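Local coordinates for STBB protein (Escherichia coli, PDB 2JD3) that probably acts as the DNA-binding adaptor of plasmid partition, a ribbon-helix-helix dimer that binds the centromere parC and couples it to actin-like ParM filaments, at residues A[68-71]-A[72-75]; A[36-39]-A[40-44]. All blocks are in the same frame, centred on the assembly; numbering follows the deposited sequence.

Contact 1 (A[68-71]-A[72-75])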
loop_
_atom_site.group_PDB
_atom_site.type_symbol
_atom_site.label_atom_id
_atom_site.label_comp_id
_atom_site.label_asym_id
_atom_site.label_seq_id
_atom_site.Cartn_x
_atom_site.Cartn_y
_atom_site.Cartn_z
ATOM N N GLU A 68 -5.029 -0.387 15.123
ATOM C CA GLU A 68 -5.061 1.061 15.252
ATOM C C GLU A 68 -4.554 1.704 13.979
ATOM O O GLU A 68 -4.407 2.924 13.911
ATOM C CB GLU A 68 -4.177 1.499 16.418
ATOM C CG GLU A 68 -4.399 0.701 17.701
ATOM C CD GLU A 68 -5.812 0.850 18.239
ATOM O OE1 GLU A 68 -6.155 0.161 19.230
ATOM O OE2 GLU A 68 -6.579 1.662 17.667
ATOM N N PHE A 69 -4.278 0.885 12.972
ATOM C CA PHE A 69 -3.781 1.396 11.701
ATOM C C PHE A 69 -4.609 2.602 11.274
ATOM O O PHE A 69 -5.831 2.588 11.394
ATOM C CB PHE A 69 -3.847 0.300 10.645
ATOM C CG PHE A 69 -3.117 0.632 9.382
ATOM C CD1 PHE A 69 -1.778 0.971 9.411
ATOM C CD2 PHE A 69 -3.761 0.566 8.155
ATOM C CE1 PHE A 69 -1.089 1.234 8.240
ATOM C CE2 PHE A 69 -3.081 0.827 6.978
ATOM C CZ PHE A 69 -1.744 1.161 7.023
ATOM N N SER A 70 -3.949 3.642 10.780
ATOM C CA SER A 70 -4.651 4.853 10.374
ATOM C C SER A 70 -3.996 5.559 9.209
ATOM O O SER A 70 -2.808 5.397 8.958
ATOM C CB SER A 70 -4.688 5.835 11.521
ATOM O OG SER A 70 -3.407 6.423 11.671
ATOM N N ALA A 71 -4.770 6.367 8.502
ATOM C CA ALA A 71 -4.217 7.100 7.377
ATOM C C ALA A 71 -2.999 7.846 7.900
ATOM O O ALA A 71 -1.952 7.895 7.253
ATOM C CB ALA A 71 -5.237 8.085 6.843
ATOM N N ASP A 72 -3.153 8.410 9.095
ATOM C CA ASP A 72 -2.108 9.184 9.744
ATOM C C ASP A 72 -0.795 8.414 9.886
ATOM O O ASP A 72 0.284 8.991 9.754
ATOM C CB ASP A 72 -2.598 9.656 11.115
ATOM C CG ASP A 72 -1.767 10.801 11.669
ATOM O OD1 ASP A 72 -1.833 11.928 11.117
ATOM O OD2 ASP A 72 -1.043 10.567 12.660
ATOM N N GLN A 73 -0.869 7.119 10.162
ATOM C CA GLN A 73 0.353 6.337 10.283
ATOM C C GLN A 73 1.010 6.202 8.917
ATOM O O GLN A 73 2.236 6.241 8.802
ATOM C CB GLN A 73 0.068 4.947 10.839
ATOM C CG GLN A 73 -0.163 4.896 12.330
ATOM C CD GLN A 73 -0.294 3.478 12.835
ATOM O OE1 GLN A 73 -0.139 3.211 14.027
ATOM N NE2 GLN A 73 -0.580 2.554 11.927
ATOM N N VAL A 74 0.194 6.044 7.880
ATOM C CA VAL A 74 0.734 5.898 6.534
ATOM C C VAL A 74 1.435 7.172 6.112
ATOM O O VAL A 74 2.530 7.120 5.554
ATOM C CB VAL A 74 -0.366 5.560 5.494
ATOM C CG1 VAL A 74 0.236 5.483 4.106
ATOM C CG2 VAL A 74 -1.024 4.240 5.841
ATOM N N VAL A 75 0.824 8.319 6.387
ATOM C CA VAL A 75 1.435 9.586 5.998
ATOM C C VAL A 75 2.777 9.759 6.697
ATOM O O VAL A 75 3.746 10.236 6.103
ATOM C CB VAL A 75 0.526 10.794 6.337
ATOM C CG1 VAL A 75 1.166 12.076 5.847
ATOM C CG2 VAL A 75 -0.834 10.625 5.694
#
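F69 meets two side chains of the following helical turn, Q73 and V74, with neighbouring parts of its ring. CD1 of F69 lies 3.2 Å from NE2 of Q73, whereas the far corner of the ring, CZ of F69, is 3.4 Å from CG2 of V74. The Q73 amide is steeply inclined to the F69 ring, the two planes 67° apart. The F69 ring is carried toward the helix from a residue whose backbone is still in loop conformation. Q73 reaches back to meet it because its CG is anti to its own carbonyl carbon (chi1 -78°) and the chain is extended beyond CG, taking NE2 past the helix start to the F69 ring. V74 offers CG2 alone to the phenyl, and its side chain also packs on L61 of helix 56-64.

At the start of the same turn, S70 occupies the N-cap position. Its OG, set between backbone N and carbonyl carbon, turns forward to accept from Q73 N at 3.0 Å from OG, with an N-H...O angle of 144°. Q73 N also gives a weak bond to S70 O. The S70 carbonyl opens the main-chain pattern, S70 O receiving V74 N at 3.3 Å; A71 O then accepts from V75 N at 2.9 Å. D72 sets its CB 3.4 Å from OG of S70, while its OD1 turns outward and accepts from W84 NE1 of the second subunit.

Chemically, the serine hydroxyl supplies the straighter of the two bonds that hold the Q73 N-H in the first turn of helix 71-82. Its oxygen and the D72 carboxylate would both probably interact favourably with the positive end of the helix dipole, while F69 and V74 form an apolar patch alongside.

Contact 2 (A[36-39]-A[40-44]); sequences RGEL and FRNAF
R36 and F40, one helical turn apart, meet through aliphatic carbon and aromatic face. CB of R36 lies over the F40 ring, 4.1 Å from its centroid and 29° off the ring normal, a CH-pi contact. F40 holds its CG anti to its carbonyl carbon (chi1 -69°), which turns the ring back toward R36. The R36 guanidinium takes no part in this, since its chain runs extended away and NE donates to V31 O.

A second apolar contact reaches the ring at its edge: CD1 of L39 lies near the ring plane, 3.6 Å from CD1 of F40. Outside the segments, I28 of helix 19-29 touches F40, and the ring meets F44 of the second subunit edge-to-face. With an alanine in place of F40, a gap is likely to open beneath R36 CB and beside L39, leaving F44 of the other subunit without its edge-to-face partner.

The hydrogen bonds are mainly those of the helix backbone. A43 N donates to L39 O at 3.0 Å, with the N-H...O angle at 163°. The bonds from R41 N to G37 O and from N42 N to E38 O are both weak, each 3.4 Å between N and O.

Charge and water account for the rest. A water donates to E38 O and accepts from R41 NH1, 2.6 Å from that nitrogen, tying the arginine to the turn before it. R41 NH2 forms a salt bridge with D21 of the second subunit.

Helix 33-53 follows strand 8-14 and helix 19-29, the order of a ribbon-helix-helix chain. The reciprocal pairing of F40 and F44 between subunits places this turn in the intertwined dimer core of that fold.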
loop_
_atom_site.group_PDB
_atom_site.type_symbol
_atom_site.label_atom_id
_atom_site.label_comp_id
_atom_site.label_asym_id
_atom_site.label_seq_id
_atom_site.Cartn_x
_atom_site.Cartn_y
_atom_site.Cartn_z
ATOM N N ARG A 36 -12.437 -11.584 -4.120
ATOM C CA ARG A 36 -11.042 -11.689 -3.697
ATOM C C ARG A 36 -10.009 -11.665 -4.812
ATOM O O ARG A 36 -8.895 -11.200 -4.610
ATOM C CB ARG A 36 -10.835 -12.946 -2.855
ATOM C CG ARG A 36 -11.576 -12.904 -1.545
ATOM C CD ARG A 36 -11.332 -14.149 -0.741
ATOM N NE ARG A 36 -12.250 -14.231 0.387
ATOM C CZ ARG A 36 -12.389 -15.306 1.151
ATOM N NH1 ARG A 36 -13.255 -15.297 2.160
ATOM N NH2 ARG A 36 -11.658 -16.391 0.906
ATOM N N GLY A 37 -10.362 -12.164 -5.986
ATOM C CA GLY A 37 -9.400 -12.157 -7.070
ATOM C C GLY A 37 -9.029 -10.745 -7.476
ATOM O O GLY A 37 -7.856 -10.430 -7.697
ATOM N N GLU A 38 -10.033 -9.885 -7.569
ATOM C CA GLU A 38 -9.810 -8.508 -7.965
ATOM C C GLU A 38 -9.254 -7.696 -6.797
ATOM O O GLU A 38 -8.583 -6.680 -6.990
ATOM C CB GLU A 38 -11.121 -7.909 -8.467
ATOM C CG GLU A 38 -10.979 -6.561 -9.144
ATOM C CD GLU A 38 -11.897 -6.427 -10.358
ATOM O OE1 GLU A 38 -13.112 -6.734 -10.229
ATOM O OE2 GLU A 38 -11.398 -6.011 -11.435
ATOM N N LEU A 39 -9.534 -8.155 -5.582
ATOM C CA LEU A 39 -9.061 -7.484 -4.379
ATOM C C LEU A 39 -7.561 -7.759 -4.201
ATOM O O LEU A 39 -6.796 -6.863 -3.844
ATOM C CB LEU A 39 -9.881 -7.974 -3.176
ATOM C CG LEU A 39 -9.672 -7.484 -1.739
ATOM C CD1 LEU A 39 -8.569 -8.302 -1.112
ATOM C CD2 LEU A 39 -9.377 -5.989 -1.694
ATOM N N PHE A 40 -7.144 -8.990 -4.480
ATOM C CA PHE A 40 -5.741 -9.374 -4.365
ATOM C C PHE A 40 -4.847 -8.607 -5.339
ATOM O O PHE A 40 -3.750 -8.186 -4.987
ATOM C CB PHE A 40 -5.581 -10.874 -4.617
ATOM C CG PHE A 40 -6.166 -11.744 -3.539
ATOM C CD1 PHE A 40 -6.914 -11.193 -2.496
ATOM C CD2 PHE A 40 -5.980 -13.117 -3.569
ATOM C CE1 PHE A 40 -7.469 -12.008 -1.501
ATOM C CE2 PHE A 40 -6.528 -13.933 -2.585
ATOM C CZ PHE A 40 -7.274 -13.378 -1.549
ATOM N N ARG A 41 -5.312 -8.432 -6.568
ATOM C CA ARG A 41 -4.528 -7.721 -7.573
ATOM C C ARG A 41 -4.299 -6.264 -7.166
ATOM O O ARG A 41 -3.175 -5.756 -7.253
ATOM C CB ARG A 41 -5.235 -7.792 -8.929
ATOM C CG ARG A 41 -4.632 -6.903 -9.986
ATOM C CD ARG A 41 -5.294 -7.100 -11.341
ATOM N NE ARG A 41 -4.972 -6.009 -12.257
ATOM C CZ ARG A 41 -5.507 -4.790 -12.182
ATOM N NH1 ARG A 41 -6.395 -4.506 -11.237
ATOM N NH2 ARG A 41 -5.149 -3.846 -13.043
ATOM N N ASN A 42 -5.364 -5.599 -6.719
ATOM C CA ASN A 42 -5.279 -4.208 -6.290
ATOM C C ASN A 42 -4.379 -4.049 -5.064
ATOM O O ASN A 42 -3.536 -3.148 -5.004
ATOM C CB ASN A 42 -6.676 -3.676 -5.984
ATOM C CG ASN A 42 -7.438 -3.288 -7.237
ATOM O OD1 ASN A 42 -8.651 -3.462 -7.309
ATOM N ND2 ASN A 42 -6.731 -2.744 -8.225
ATOM N N ALA A 43 -4.555 -4.932 -4.091
ATOM C CA ALA A 43 -3.752 -4.880 -2.886
ATOM C C ALA A 43 -2.292 -5.122 -3.240
ATOM O O ALA A 43 -1.395 -4.494 -2.682
ATOM C CB ALA A 43 -4.234 -5.916 -1.900
ATOM N N PHE A 44 -2.055 -6.033 -4.176
ATOM C CA PHE A 44 -0.699 -6.354 -4.609
ATOM C C PHE A 44 -0.069 -5.167 -5.361
ATOM O O PHE A 44 0.984 -4.664 -4.963
ATOM C CB PHE A 44 -0.731 -7.589 -5.513
ATOM C CG PHE A 44 0.625 -8.139 -5.853
ATOM C CD1 PHE A 44 1.407 -8.750 -4.876
ATOM C CD2 PHE A 44 1.108 -8.080 -7.156
ATOM C CE1 PHE A 44 2.651 -9.303 -5.192
ATOM C CE2 PHE A 44 2.349 -8.628 -7.487
ATOM C CZ PHE A 44 3.123 -9.241 -6.501
HETATM O O HOH W 1 -7.979 -6.136 -10.048
#

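In the fold
Contact 2 comes first along the chain, on helix 33-53, and contact 1 follows at the start of helix 71-82. Their centres are 21 Å apart and their nearest atoms about 11 Å, so they do not touch. They lie on opposite sides of the chain's centre, 10 Å from it for contact 1 and 12 Å for contact 2. Both face the second subunit, so dimerisation involves both regions. Contact 2 also adjoins strand 8-14, where Y10 meets F44; in ribbon-helix-helix proteins the paired strands usually enter the DNA major groove, as they probably do here. Contact 1 lies after that strand-helix-helix unit, at the start of a later helix that also reaches the second subunit.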